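Long-range contact in uncharacterized protein (Staphylococcus aureus subsp. aureus Mu50, PDB 4QXZ), which is of unknown function but combines a beta-barrel core, resembling type VI secretion system proteins, with a two-helix pair: residues Tyr121-Leu131 and Met152-Glu162. Numbering follows the deposited sequence.
Sequences YTLRQQYAESL and MMQSKPKLKDE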
loop_
_atom_site.group_PDB
_atom_site.type_symbol
_atom_site.label_atom_id
_atom_site.label_comp_id
_atom_site.label_asym_id
_atom_site.label_seq_id
_atom_site.Cartn_x
_atom_site.Cartn_y
_atom_site.Cartn_z
ATOM N N TYR A 121 11.209 5.660 13.727
ATOM C CA TYR A 121 12.306 6.485 14.254
ATOM C C TYR A 121 13.362 6.834 13.198
ATOM O O TYR A 121 13.422 6.218 12.131
ATOM C CB TYR A 121 12.922 5.874 15.526
ATOM C CG TYR A 121 13.809 4.675 15.333
ATOM C CD1 TYR A 121 15.172 4.812 15.069
ATOM C CD2 TYR A 121 13.299 3.388 15.475
ATOM C CE1 TYR A 121 15.996 3.687 14.905
ATOM C CE2 TYR A 121 14.101 2.265 15.312
ATOM C CZ TYR A 121 15.454 2.405 15.030
ATOM O OH TYR A 121 16.232 1.248 14.862
ATOM N N THR A 122 14.148 7.868 13.491
ATOM C CA THR A 122 15.194 8.323 12.595
ATOM C C THR A 122 16.497 8.001 13.233
ATOM O O THR A 122 16.641 8.084 14.451
ATOM C CB THR A 122 15.198 9.842 12.404
ATOM O OG1 THR A 122 13.861 10.321 12.329
ATOM C CG2 THR A 122 15.937 10.218 11.126
ATOM N N LEU A 123 17.468 7.652 12.405
ATOM C CA LEU A 123 18.772 7.349 12.925
ATOM C C LEU A 123 19.337 8.588 13.561
ATOM O O LEU A 123 19.292 9.671 12.978
ATOM C CB LEU A 123 19.710 6.885 11.817
ATOM C CG LEU A 123 20.967 6.188 12.355
ATOM C CD1 LEU A 123 20.596 4.918 13.117
ATOM C CD2 LEU A 123 21.913 5.916 11.183
ATOM N N ARG A 124 19.861 8.435 14.760
ATOM C CA ARG A 124 20.486 9.549 15.438
ATOM C C ARG A 124 21.665 10.120 14.667
ATOM O O ARG A 124 22.286 9.439 13.852
ATOM C CB ARG A 124 20.974 9.107 16.805
ATOM C CG ARG A 124 21.963 7.959 16.751
ATOM C CD ARG A 124 21.875 7.120 18.012
ATOM N NE ARG A 124 22.862 7.509 19.013
ATOM C CZ ARG A 124 22.939 6.971 20.232
ATOM N NH1 ARG A 124 22.075 6.031 20.621
ATOM N NH2 ARG A 124 23.884 7.381 21.074
ATOM N N GLN A 125 21.974 11.381 14.953
ATOM C CA GLN A 125 23.237 11.994 14.541
ATOM C C GLN A 125 24.390 11.258 15.222
ATOM O O GLN A 125 24.194 10.612 16.261
ATOM C CB GLN A 125 23.294 13.460 14.983
ATOM C CG GLN A 125 22.110 14.333 14.581
ATOM C CD GLN A 125 22.027 14.569 13.088
ATOM O OE1 GLN A 125 22.867 14.103 12.321
ATOM N NE2 GLN A 125 21.001 15.299 12.668
ATOM N N GLN A 126 25.590 11.356 14.654
ATOM C CA GLN A 126 26.773 10.786 15.290
ATOM C C GLN A 126 26.641 9.262 15.562
ATOM O O GLN A 126 27.279 8.728 16.475
ATOM C CB GLN A 126 27.076 11.524 16.619
ATOM C CG GLN A 126 27.817 12.843 16.495
ATOM C CD GLN A 126 27.021 13.924 15.788
ATOM O OE1 GLN A 126 27.049 14.041 14.558
ATOM N NE2 GLN A 126 26.323 14.735 16.565
ATOM N N TYR A 127 25.814 8.566 14.785
ATOM C CA TYR A 127 25.675 7.118 14.952
ATOM C C TYR A 127 27.028 6.405 14.878
ATOM O O TYR A 127 27.351 5.572 15.730
ATOM C CB TYR A 127 24.702 6.494 13.926
ATOM C CG TYR A 127 24.472 5.010 14.201
ATOM C CD1 TYR A 127 23.616 4.604 15.213
ATOM C CD2 TYR A 127 25.123 4.026 13.454
ATOM C CE1 TYR A 127 23.425 3.263 15.498
ATOM C CE2 TYR A 127 24.929 2.673 13.725
ATOM C CZ TYR A 127 24.094 2.302 14.759
ATOM O OH TYR A 127 23.899 0.983 15.054
ATOM N N ALA A 128 27.817 6.749 13.871
ATOM C CA ALA A 128 29.101 6.080 13.641
ATOM C C ALA A 128 30.008 6.226 14.874
ATOM O O ALA A 128 30.676 5.288 15.259
ATOM C CB ALA A 128 29.790 6.638 12.389
ATOM N N GLU A 129 29.991 7.412 15.480
ATOM C CA GLU A 129 30.858 7.744 16.613
ATOM C C GLU A 129 30.409 7.010 17.884
ATOM O O GLU A 129 31.225 6.463 18.631
ATOM C CB GLU A 129 30.855 9.268 16.852
ATOM C CG GLU A 129 31.451 10.125 15.726
ATOM C CD GLU A 129 30.472 10.502 14.604
ATOM O OE1 GLU A 129 29.516 9.734 14.307
ATOM O OE2 GLU A 129 30.670 11.577 13.989
ATOM N N SER A 130 29.104 7.023 18.123
ATOM C CA SER A 130 28.513 6.302 19.233
ATOM C C SER A 130 28.671 4.802 19.091
ATOM O O SER A 130 28.925 4.108 20.073
ATOM C CB SER A 130 27.037 6.622 19.310
ATOM O OG SER A 130 26.886 7.996 19.556
ATOM N N LEU A 131 28.492 4.305 17.872
ATOM C CA LEU A 131 28.680 2.894 17.594
ATOM C C LEU A 131 30.113 2.451 17.872
ATOM O O LEU A 131 30.335 1.402 18.474
ATOM C CB LEU A 131 28.340 2.609 16.140
ATOM C CG LEU A 131 28.754 1.239 15.627
ATOM C CD1 LEU A 131 28.078 0.120 16.389
ATOM C CD2 LEU A 131 28.401 1.173 14.160
ATOM N N MET A 152 27.413 -3.530 11.616
ATOM C CA MET A 152 26.554 -2.670 12.338
ATOM C C MET A 152 26.312 -1.373 11.599
ATOM O O MET A 152 25.267 -0.808 11.730
ATOM C CB MET A 152 27.045 -2.468 13.743
ATOM C CG MET A 152 27.119 -3.762 14.522
ATOM S SD MET A 152 27.689 -3.684 16.181
ATOM C CE MET A 152 28.291 -5.230 16.194
ATOM N N MET A 153 27.273 -0.862 10.852
ATOM C CA MET A 153 26.967 0.345 10.128
ATOM C C MET A 153 25.859 0.184 9.112
ATOM O O MET A 153 25.165 1.113 8.842
ATOM C CB MET A 153 28.181 1.017 9.513
ATOM C CG MET A 153 28.957 1.941 10.456
ATOM S SD MET A 153 28.267 3.357 11.189
ATOM C CE MET A 153 28.304 4.378 9.832
ATOM N N GLN A 154 25.770 -0.944 8.452
ATOM C CA GLN A 154 24.630 -1.198 7.617
ATOM C C GLN A 154 23.284 -1.498 8.264
ATOM O O GLN A 154 22.292 -0.955 7.875
ATOM C CB GLN A 154 24.974 -2.306 6.673
ATOM C CG GLN A 154 25.995 -1.921 5.654
ATOM C CD GLN A 154 25.600 -0.694 4.893
ATOM O OE1 GLN A 154 24.523 -0.594 4.361
ATOM N NE2 GLN A 154 26.473 0.239 4.847
ATOM N N SER A 155 23.275 -2.393 9.227
ATOM C CA SER A 155 22.073 -2.831 9.914
ATOM C C SER A 155 21.480 -1.864 10.899
ATOM O O SER A 155 20.327 -1.875 11.159
ATOM C CB SER A 155 22.277 -4.177 10.578
ATOM O OG SER A 155 23.285 -4.131 11.557
ATOM N N LYS A 156 22.352 -1.055 11.442
ATOM C CA LYS A 156 22.046 -0.026 12.440
ATOM C C LYS A 156 21.327 -0.414 13.695
ATOM O O LYS A 156 20.346 0.190 13.999
ATOM C CB LYS A 156 21.272 1.054 11.746
ATOM C CG LYS A 156 22.050 1.664 10.607
ATOM C CD LYS A 156 21.172 2.392 9.608
ATOM C CE LYS A 156 21.848 2.599 8.258
ATOM N NZ LYS A 156 20.868 2.867 7.168
ATOM N N PRO A 157 21.797 -1.407 14.439
ATOM C CA PRO A 157 21.059 -1.780 15.650
ATOM C C PRO A 157 20.873 -0.592 16.606
ATOM O O PRO A 157 21.679 0.358 16.584
ATOM C CB PRO A 157 21.937 -2.870 16.290
ATOM C CG PRO A 157 23.287 -2.728 15.667
ATOM C CD PRO A 157 23.074 -2.128 14.302
ATOM N N LYS A 158 19.803 -0.631 17.400
ATOM C CA LYS A 158 19.661 0.280 18.543
ATOM C C LYS A 158 20.868 0.111 19.427
ATOM O O LYS A 158 21.334 -1.011 19.666
ATOM C CB LYS A 158 18.386 0.035 19.377
ATOM C CG LYS A 158 17.125 0.634 18.765
ATOM C CD LYS A 158 16.261 1.363 19.792
ATOM C CE LYS A 158 15.216 2.273 19.133
ATOM N NZ LYS A 158 15.819 3.465 18.465
ATOM N N LEU A 159 21.369 1.242 19.902
ATOM C CA LEU A 159 22.576 1.265 20.695
ATOM C C LEU A 159 22.265 0.985 22.161
ATOM O O LEU A 159 21.142 1.230 22.631
ATOM C CB LEU A 159 23.309 2.592 20.491
ATOM C CG LEU A 159 23.846 2.841 19.074
ATOM C CD1 LEU A 159 24.441 4.219 18.859
ATOM C CD2 LEU A 159 24.848 1.783 18.655
ATOM N N LYS A 160 23.262 0.427 22.850
ATOM C CA LYS A 160 23.147 0.028 24.265
ATOM C C LYS A 160 22.652 1.180 25.150
ATOM O O LYS A 160 21.919 0.955 26.102
ATOM C CB LYS A 160 24.487 -0.507 24.784
ATOM C CG LYS A 160 24.365 -1.597 25.833
ATOM C CD LYS A 160 25.685 -2.338 26.036
ATOM C CE LYS A 160 25.848 -3.470 25.028
ATOM N NZ LYS A 160 27.156 -4.164 25.206
ATOM N N ASP A 161 23.007 2.414 24.807
ATOM C CA ASP A 161 22.557 3.560 25.599
ATOM C C ASP A 161 21.059 3.866 25.470
ATOM O O ASP A 161 20.568 4.826 26.070
ATOM C CB ASP A 161 23.395 4.817 25.302
ATOM C CG ASP A 161 23.296 5.282 23.862
ATOM O OD1 ASP A 161 22.595 4.654 23.042
ATOM O OD2 ASP A 161 23.958 6.289 23.538
ATOM N N GLU A 162 20.332 3.066 24.694
ATOM C CA GLU A 162 18.888 3.238 24.572
ATOM C C GLU A 162 18.097 2.103 25.225
ATOM O O GLU A 162 16.881 2.188 25.273
ATOM C CB GLU A 162 18.480 3.385 23.095
ATOM C CG GLU A 162 18.678 4.795 22.532
ATOM C CD GLU A 162 18.883 4.847 21.010
ATOM O OE1 GLU A 162 18.731 5.951 20.441
ATOM O OE2 GLU A 162 19.218 3.815 20.369
#
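R124 meets D161 end-on: NH1 reaches OD1 of D161 at 2.8 Å and NH2 reaches OD2 at 2.7 Å, both on syn lone pairs, with guanidinium and carboxylate planes only 14° apart. Two nearly straight bonds fix the rotation of the guanidinium, and its flat face suits apolar company as well: CD1 of L159 sits over its centre, 3.4 Å above the plane. E162 adds a second, looser salt bridge to NH1, its carboxylate turned steeply against the guanidinium.

Y127 carries the deeper part of the contact. With CG anti to the backbone N (chi1 -175°), its ring reaches from the first turn of helix 127-137 to the chain leaving helix 142-155, where OH of Y127 donates to O of P157 at 2.8 Å, in the carbonyl plane; the polar tip of a buried aromatic thus satisfies a backbone carbonyl. These helices form the two-helix pair beside the beta-barrel core. SD of M153 lies at the edge of the Y127 ring, a Met-aromatic contact, while the unbranched M153 chain, bent at chi2 and chi3, also packs against A128 and L131. The branched L131 spreads its methyls, CD1 to M152 and CD2 to M153.

On the side of the barrel core, NZ of K158 stands over the centre of the Y121 ring, 3.5 Å from the centroid, in a cation-pi contact; the Y121 hydroxyl is hydrogen-bonded to D83, whose carboxylate also accepts from the K158 backbone.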